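Local coordinates for protein beta-d-glucoside glucohydrolase (Hypocrea jecorina, PDB 3ZZ1) that probably hydrolyses terminal, non-reducing beta-D-glucosyl residues with release of beta-D-glucose, a step in cellulose degradation, at residues Ile357-Lys371 against Asp375-Tyr389. Residues are numbered along the deposited sequence; the frame is centred on the assembly and turned at random.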
loop_
_atom_site.group_PDB
_atom_site.type_symbol
_atom_site.label_atom_id
_atom_site.label_comp_id
_atom_site.label_asym_id
_atom_site.label_seq_id
_atom_site.Cartn_x
_atom_site.Cartn_y
_atom_site.Cartn_z
ATOM N N ILE A 357 1.878 23.311 11.354
ATOM C CA ILE A 357 3.052 23.315 12.245
ATOM C C ILE A 357 3.385 21.975 12.919
ATOM O O ILE A 357 2.598 21.032 12.880
ATOM C CB ILE A 357 2.935 24.407 13.343
ATOM C CG1 ILE A 357 1.731 24.128 14.258
ATOM C CG2 ILE A 357 2.875 25.798 12.709
ATOM C CD1 ILE A 357 1.839 24.771 15.635
ATOM N N ILE A 358 4.560 21.918 13.543
ATOM C CA ILE A 358 4.987 20.767 14.340
ATOM C C ILE A 358 4.052 20.580 15.541
ATOM O O ILE A 358 3.786 21.527 16.283
ATOM C CB ILE A 358 6.454 20.935 14.839
ATOM C CG1 ILE A 358 7.455 20.942 13.669
ATOM C CG2 ILE A 358 6.818 19.866 15.875
ATOM C CD1 ILE A 358 7.587 19.621 12.923
ATOM N N GLY A 359 3.552 19.356 15.709
ATOM C CA GLY A 359 2.731 18.996 16.857
ATOM C C GLY A 359 3.211 17.697 17.477
ATOM O O GLY A 359 4.332 17.257 17.213
ATOM N N ASN A 360 2.359 17.079 18.291
ATOM C CA ASN A 360 2.709 15.844 18.997
ATOM C C ASN A 360 2.902 14.645 18.067
ATOM O O ASN A 360 3.599 13.693 18.410
ATOM C CB ASN A 360 1.669 15.523 20.076
ATOM C CG ASN A 360 1.798 16.412 21.308
ATOM O OD1 ASN A 360 2.883 16.892 21.647
ATOM N ND2 ASN A 360 0.683 16.621 21.992
ATOM N N HIS A 361 2.284 14.706 16.889
ATOM C CA HIS A 361 2.450 13.679 15.863
ATOM C C HIS A 361 3.881 13.659 15.315
ATOM O O HIS A 361 4.527 12.608 15.273
ATOM C CB HIS A 361 1.448 13.897 14.727
ATOM C CG HIS A 361 1.548 12.879 13.637
ATOM N ND1 HIS A 361 2.258 13.100 12.477
ATOM C CD2 HIS A 361 1.045 11.627 13.540
ATOM C CE1 HIS A 361 2.184 12.028 11.711
ATOM N NE2 HIS A 361 1.453 11.121 12.332
ATOM N N ALA A 362 4.371 14.832 14.917
ATOM C CA ALA A 362 5.720 14.979 14.372
ATOM C C ALA A 362 6.819 14.749 15.416
ATOM O O ALA A 362 7.917 14.304 15.072
ATOM C CB ALA A 362 5.874 16.353 13.739
ATOM N N ARG A 363 6.504 15.036 16.681
ATOM C CA ARG A 363 7.485 15.029 17.780
ATOM C C ARG A 363 7.801 13.665 18.422
ATOM O O ARG A 363 8.726 13.571 19.243
ATOM C CB ARG A 363 7.074 16.033 18.870
ATOM C CG ARG A 363 7.288 17.494 18.484
ATOM C CD ARG A 363 7.094 18.448 19.666
ATOM N NE ARG A 363 5.693 18.575 20.069
ATOM C CZ ARG A 363 4.959 19.682 19.954
ATOM N NH1 ARG A 363 5.479 20.793 19.451
ATOM N NH2 ARG A 363 3.688 19.673 20.351
ATOM N N ASN A 364 7.065 12.616 18.048
ATOM C CA ASN A 364 7.149 11.316 18.744
ATOM C C ASN A 364 6.783 11.458 20.231
ATOM O O ASN A 364 7.514 11.003 21.121
ATOM C CB ASN A 364 8.538 10.662 18.590
ATOM C CG ASN A 364 9.015 10.604 17.141
ATOM O OD1 ASN A 364 8.221 10.445 16.213
ATOM N ND2 ASN A 364 10.327 10.729 16.949
ATOM N N SER A 365 5.651 12.112 20.482
ATOM C CA SER A 365 5.224 12.467 21.835
ATOM C C SER A 365 4.662 11.271 22.603
ATOM O O SER A 365 4.092 10.363 21.999
ATOM C CB SER A 365 4.184 13.588 21.764
ATOM O OG SER A 365 3.537 13.794 23.009
ATOM N N PRO A 366 4.833 11.262 23.941
ATOM C CA PRO A 366 4.172 10.283 24.820
ATOM C C PRO A 366 2.644 10.277 24.668
ATOM O O PRO A 366 1.992 9.296 25.031
ATOM C CB PRO A 366 4.550 10.763 26.221
ATOM C CG PRO A 366 5.859 11.449 26.038
ATOM C CD PRO A 366 5.797 12.102 24.682
ATOM N N SER A 367 2.081 11.362 24.136
ATOM C CA SER A 367 0.647 11.419 23.866
ATOM C C SER A 367 0.295 10.823 22.503
ATOM O O SER A 367 -0.880 10.750 22.136
ATOM C CB SER A 367 0.129 12.854 23.975
ATOM O OG SER A 367 0.595 13.655 22.907
ATOM N N CYS A 368 1.315 10.383 21.768
ATOM C CA CYS A 368 1.128 9.931 20.398
ATOM C C CYS A 368 1.899 8.640 20.093
ATOM O O CYS A 368 2.589 8.548 19.076
ATOM C CB CYS A 368 1.525 11.054 19.427
ATOM S SG CYS A 368 0.694 10.997 17.818
ATOM N N ASN A 369 1.780 7.647 20.977
ATOM C CA ASN A 369 2.353 6.321 20.727
ATOM C C ASN A 369 1.694 5.653 19.519
ATOM O O ASN A 369 0.481 5.783 19.310
ATOM C CB ASN A 369 2.249 5.419 21.967
ATOM C CG ASN A 369 3.244 5.798 23.068
ATOM O OD1 ASN A 369 3.085 5.397 24.228
ATOM N ND2 ASN A 369 4.271 6.566 22.713
ATOM N N ASP A 370 2.506 4.947 18.730
ATOM C CA ASP A 370 2.075 4.329 17.472
ATOM C C ASP A 370 1.462 5.359 16.516
ATOM O O ASP A 370 0.654 5.022 15.653
ATOM C CB ASP A 370 1.114 3.160 17.733
ATOM C CG ASP A 370 1.718 2.085 18.628
ATOM O OD1 ASP A 370 2.953 2.071 18.838
ATOM O OD2 ASP A 370 0.950 1.238 19.116
ATOM N N LYS A 371 1.879 6.614 16.687
ATOM C CA LYS A 371 1.333 7.765 15.972
ATOM C C LYS A 371 -0.189 7.888 16.101
ATOM O O LYS A 371 -0.871 8.329 15.168
ATOM C CB LYS A 371 1.790 7.775 14.502
ATOM C CG LYS A 371 3.292 7.966 14.323
ATOM C CD LYS A 371 3.732 9.345 14.796
ATOM C CE LYS A 371 5.247 9.484 14.782
ATOM N NZ LYS A 371 5.850 9.168 16.091
ATOM N N ASP A 375 -2.141 15.516 15.621
ATOM C CA ASP A 375 -1.825 16.776 16.284
ATOM C C ASP A 375 -0.690 17.487 15.559
ATOM O O ASP A 375 0.448 17.019 15.555
ATOM C CB ASP A 375 -1.468 16.538 17.751
ATOM C CG ASP A 375 -1.291 17.830 18.523
ATOM O OD1 ASP A 375 -2.298 18.538 18.759
ATOM O OD2 ASP A 375 -0.141 18.135 18.893
ATOM N N GLY A 376 -1.012 18.622 14.949
ATOM C CA GLY A 376 -0.066 19.317 14.095
ATOM C C GLY A 376 0.065 18.570 12.782
ATOM O O GLY A 376 -0.789 17.745 12.449
ATOM N N ALA A 377 1.141 18.845 12.048
ATOM C CA ALA A 377 1.358 18.235 10.739
ATOM C C ALA A 377 1.266 16.709 10.795
ATOM O O ALA A 377 1.809 16.072 11.713
ATOM C CB ALA A 377 2.686 18.677 10.156
ATOM N N LEU A 378 0.563 16.156 9.805
ATOM C CA LEU A 378 0.319 14.722 9.662
ATOM C C LEU A 378 1.209 14.107 8.574
ATOM O O LEU A 378 1.303 14.636 7.468
ATOM C CB LEU A 378 -1.160 14.492 9.313
ATOM C CG LEU A 378 -1.666 13.051 9.182
ATOM C CD1 LEU A 378 -1.714 12.342 10.537
ATOM C CD2 LEU A 378 -3.030 13.039 8.524
ATOM N N GLY A 379 1.839 12.979 8.887
ATOM C CA GLY A 379 2.718 12.302 7.940
ATOM C C GLY A 379 2.331 10.867 7.618
ATOM O O GLY A 379 2.842 10.281 6.660
ATOM N N MET A 380 1.437 10.301 8.423
ATOM C CA MET A 380 0.987 8.912 8.268
ATOM C C MET A 380 -0.128 8.604 9.261
ATOM O O MET A 380 -0.369 9.377 10.188
ATOM C CB MET A 380 2.145 7.935 8.495
ATOM C CG MET A 380 2.672 7.912 9.931
ATOM S SD MET A 380 4.207 6.990 10.096
ATOM C CE MET A 380 5.278 7.908 8.983
ATOM N N GLY A 381 -0.776 7.457 9.080
ATOM C CA GLY A 381 -1.801 6.996 10.012
ATOM C C GLY A 381 -1.203 6.334 11.238
ATOM O O GLY A 381 0.007 6.393 11.461
ATOM N N TRP A 382 -2.049 5.690 12.036
ATOM C CA TRP A 382 -1.602 5.104 13.296
ATOM C C TRP A 382 -1.634 3.572 13.327
ATOM O O TRP A 382 -2.274 2.929 12.492
ATOM C CB TRP A 382 -2.367 5.702 14.488
ATOM C CG TRP A 382 -3.821 5.318 14.626
ATOM C CD1 TRP A 382 -4.321 4.107 15.022
ATOM C CD2 TRP A 382 -4.956 6.167 14.411
ATOM N NE1 TRP A 382 -5.695 4.143 15.040
ATOM C CE2 TRP A 382 -6.112 5.395 14.676
ATOM C CE3 TRP A 382 -5.111 7.503 14.013
ATOM C CZ2 TRP A 382 -7.406 5.915 14.556
ATOM C CZ3 TRP A 382 -6.396 8.020 13.894
ATOM C CH2 TRP A 382 -7.529 7.225 14.161
ATOM N N GLY A 383 -0.923 3.001 14.295
ATOM C CA GLY A 383 -0.928 1.560 14.518
ATOM C C GLY A 383 0.451 0.968 14.361
ATOM O O GLY A 383 1.454 1.673 14.499
ATOM N N SER A 384 0.496 -0.328 14.063
ATOM C CA SER A 384 1.750 -1.066 13.925
ATOM C C SER A 384 2.570 -0.640 12.702
ATOM O O SER A 384 3.766 -0.930 12.620
ATOM C CB SER A 384 1.465 -2.568 13.845
ATOM O OG SER A 384 0.841 -2.901 12.609
ATOM N N GLY A 385 1.918 0.036 11.758
ATOM C CA GLY A 385 2.566 0.464 10.520
ATOM C C GLY A 385 3.137 1.863 10.570
ATOM O O GLY A 385 3.588 2.391 9.552
ATOM N N ALA A 386 3.114 2.464 11.759
ATOM C CA ALA A 386 3.708 3.775 11.988
ATOM C C ALA A 386 5.087 3.621 12.634
ATOM O O ALA A 386 5.373 2.590 13.246
ATOM C CB ALA A 386 2.789 4.611 12.871
ATOM N N VAL A 387 5.940 4.635 12.479
ATOM C CA VAL A 387 7.289 4.633 13.072
ATOM C C VAL A 387 7.643 6.000 13.676
ATOM O O VAL A 387 6.916 6.976 13.491
ATOM C CB VAL A 387 8.399 4.246 12.043
ATOM C CG1 VAL A 387 8.207 2.829 11.501
ATOM C CG2 VAL A 387 8.467 5.257 10.908
ATOM N N ASN A 388 8.770 6.055 14.385
ATOM C CA ASN A 388 9.322 7.304 14.903
ATOM C C ASN A 388 9.925 8.163 13.792
ATOM O O ASN A 388 10.570 7.643 12.874
ATOM C CB ASN A 388 10.428 7.012 15.921
ATOM C CG ASN A 388 9.913 6.362 17.190
ATOM O OD1 ASN A 388 10.447 5.342 17.628
ATOM N ND2 ASN A 388 8.894 6.957 17.801
ATOM N N TYR A 389 9.716 9.475 13.890
ATOM C CA TYR A 389 10.354 10.433 12.997
ATOM C C TYR A 389 11.746 10.793 13.501
ATOM O O TYR A 389 11.907 11.172 14.660
ATOM C CB TYR A 389 9.519 11.712 12.884
ATOM C CG TYR A 389 8.208 11.536 12.160
ATOM C CD1 TYR A 389 8.174 11.145 10.816
ATOM C CD2 TYR A 389 7.000 11.778 12.808
ATOM C CE1 TYR A 389 6.967 10.978 10.147
ATOM C CE2 TYR A 389 5.793 11.627 12.146
ATOM C CZ TYR A 389 5.781 11.225 10.819
ATOM O OH TYR A 389 4.579 11.078 10.171
HETATM O O HOH W 1 2.719 17.008 14.224
#
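The His361 ring takes Leu378 CD1 over one face, a CH-pi contact 4.1 Å from the centroid; from the other side, the edge of the Tyr389 ring is turned toward the imidazole face, offset, planes at 63°. At the edge of the Tyr389 ring, near its plane, lies His361 O. Both segments belong to the loop between strand 348-352 and helix 395-404 in the C-terminal domain of this family 3 glycoside hydrolase; the Cys368-Cys373 disulfide links 357-371 to the short connection before 375-389. With CG anti to the backbone N (chi1 -180°), the imidazole reaches toward 375-389, where ND1 and NE2 give weak hydrogen bonds to Ala377 O and Met380 O. Asn364 clamps the Tyr389 backbone: OD1 accepts from Tyr389 N at 2.9 Å, and ND2 donates to Tyr389 O at 2.8 Å. OD1 also receives Lys371 NZ at 2.7 Å. A leucine in place of Asn364 would probably leave Tyr389 N and O and the Lys371 ammonium without these partners. The bent Lys371 chain brings CE to 3.4 Å from Tyr389 CE2. The Asp370 carboxylate forms a salt bridge with Arg67 and a hydrogen bond with Tyr443 OH, while its backbone O accepts from Gly383 N. A water accepts from Gly359 N and Ala362 N and donates to Asp375 O and Ala377 O. Asn360 N meets the anti lone pair of Asp375 OD2 at 2.8 Å, almost straight at 173°.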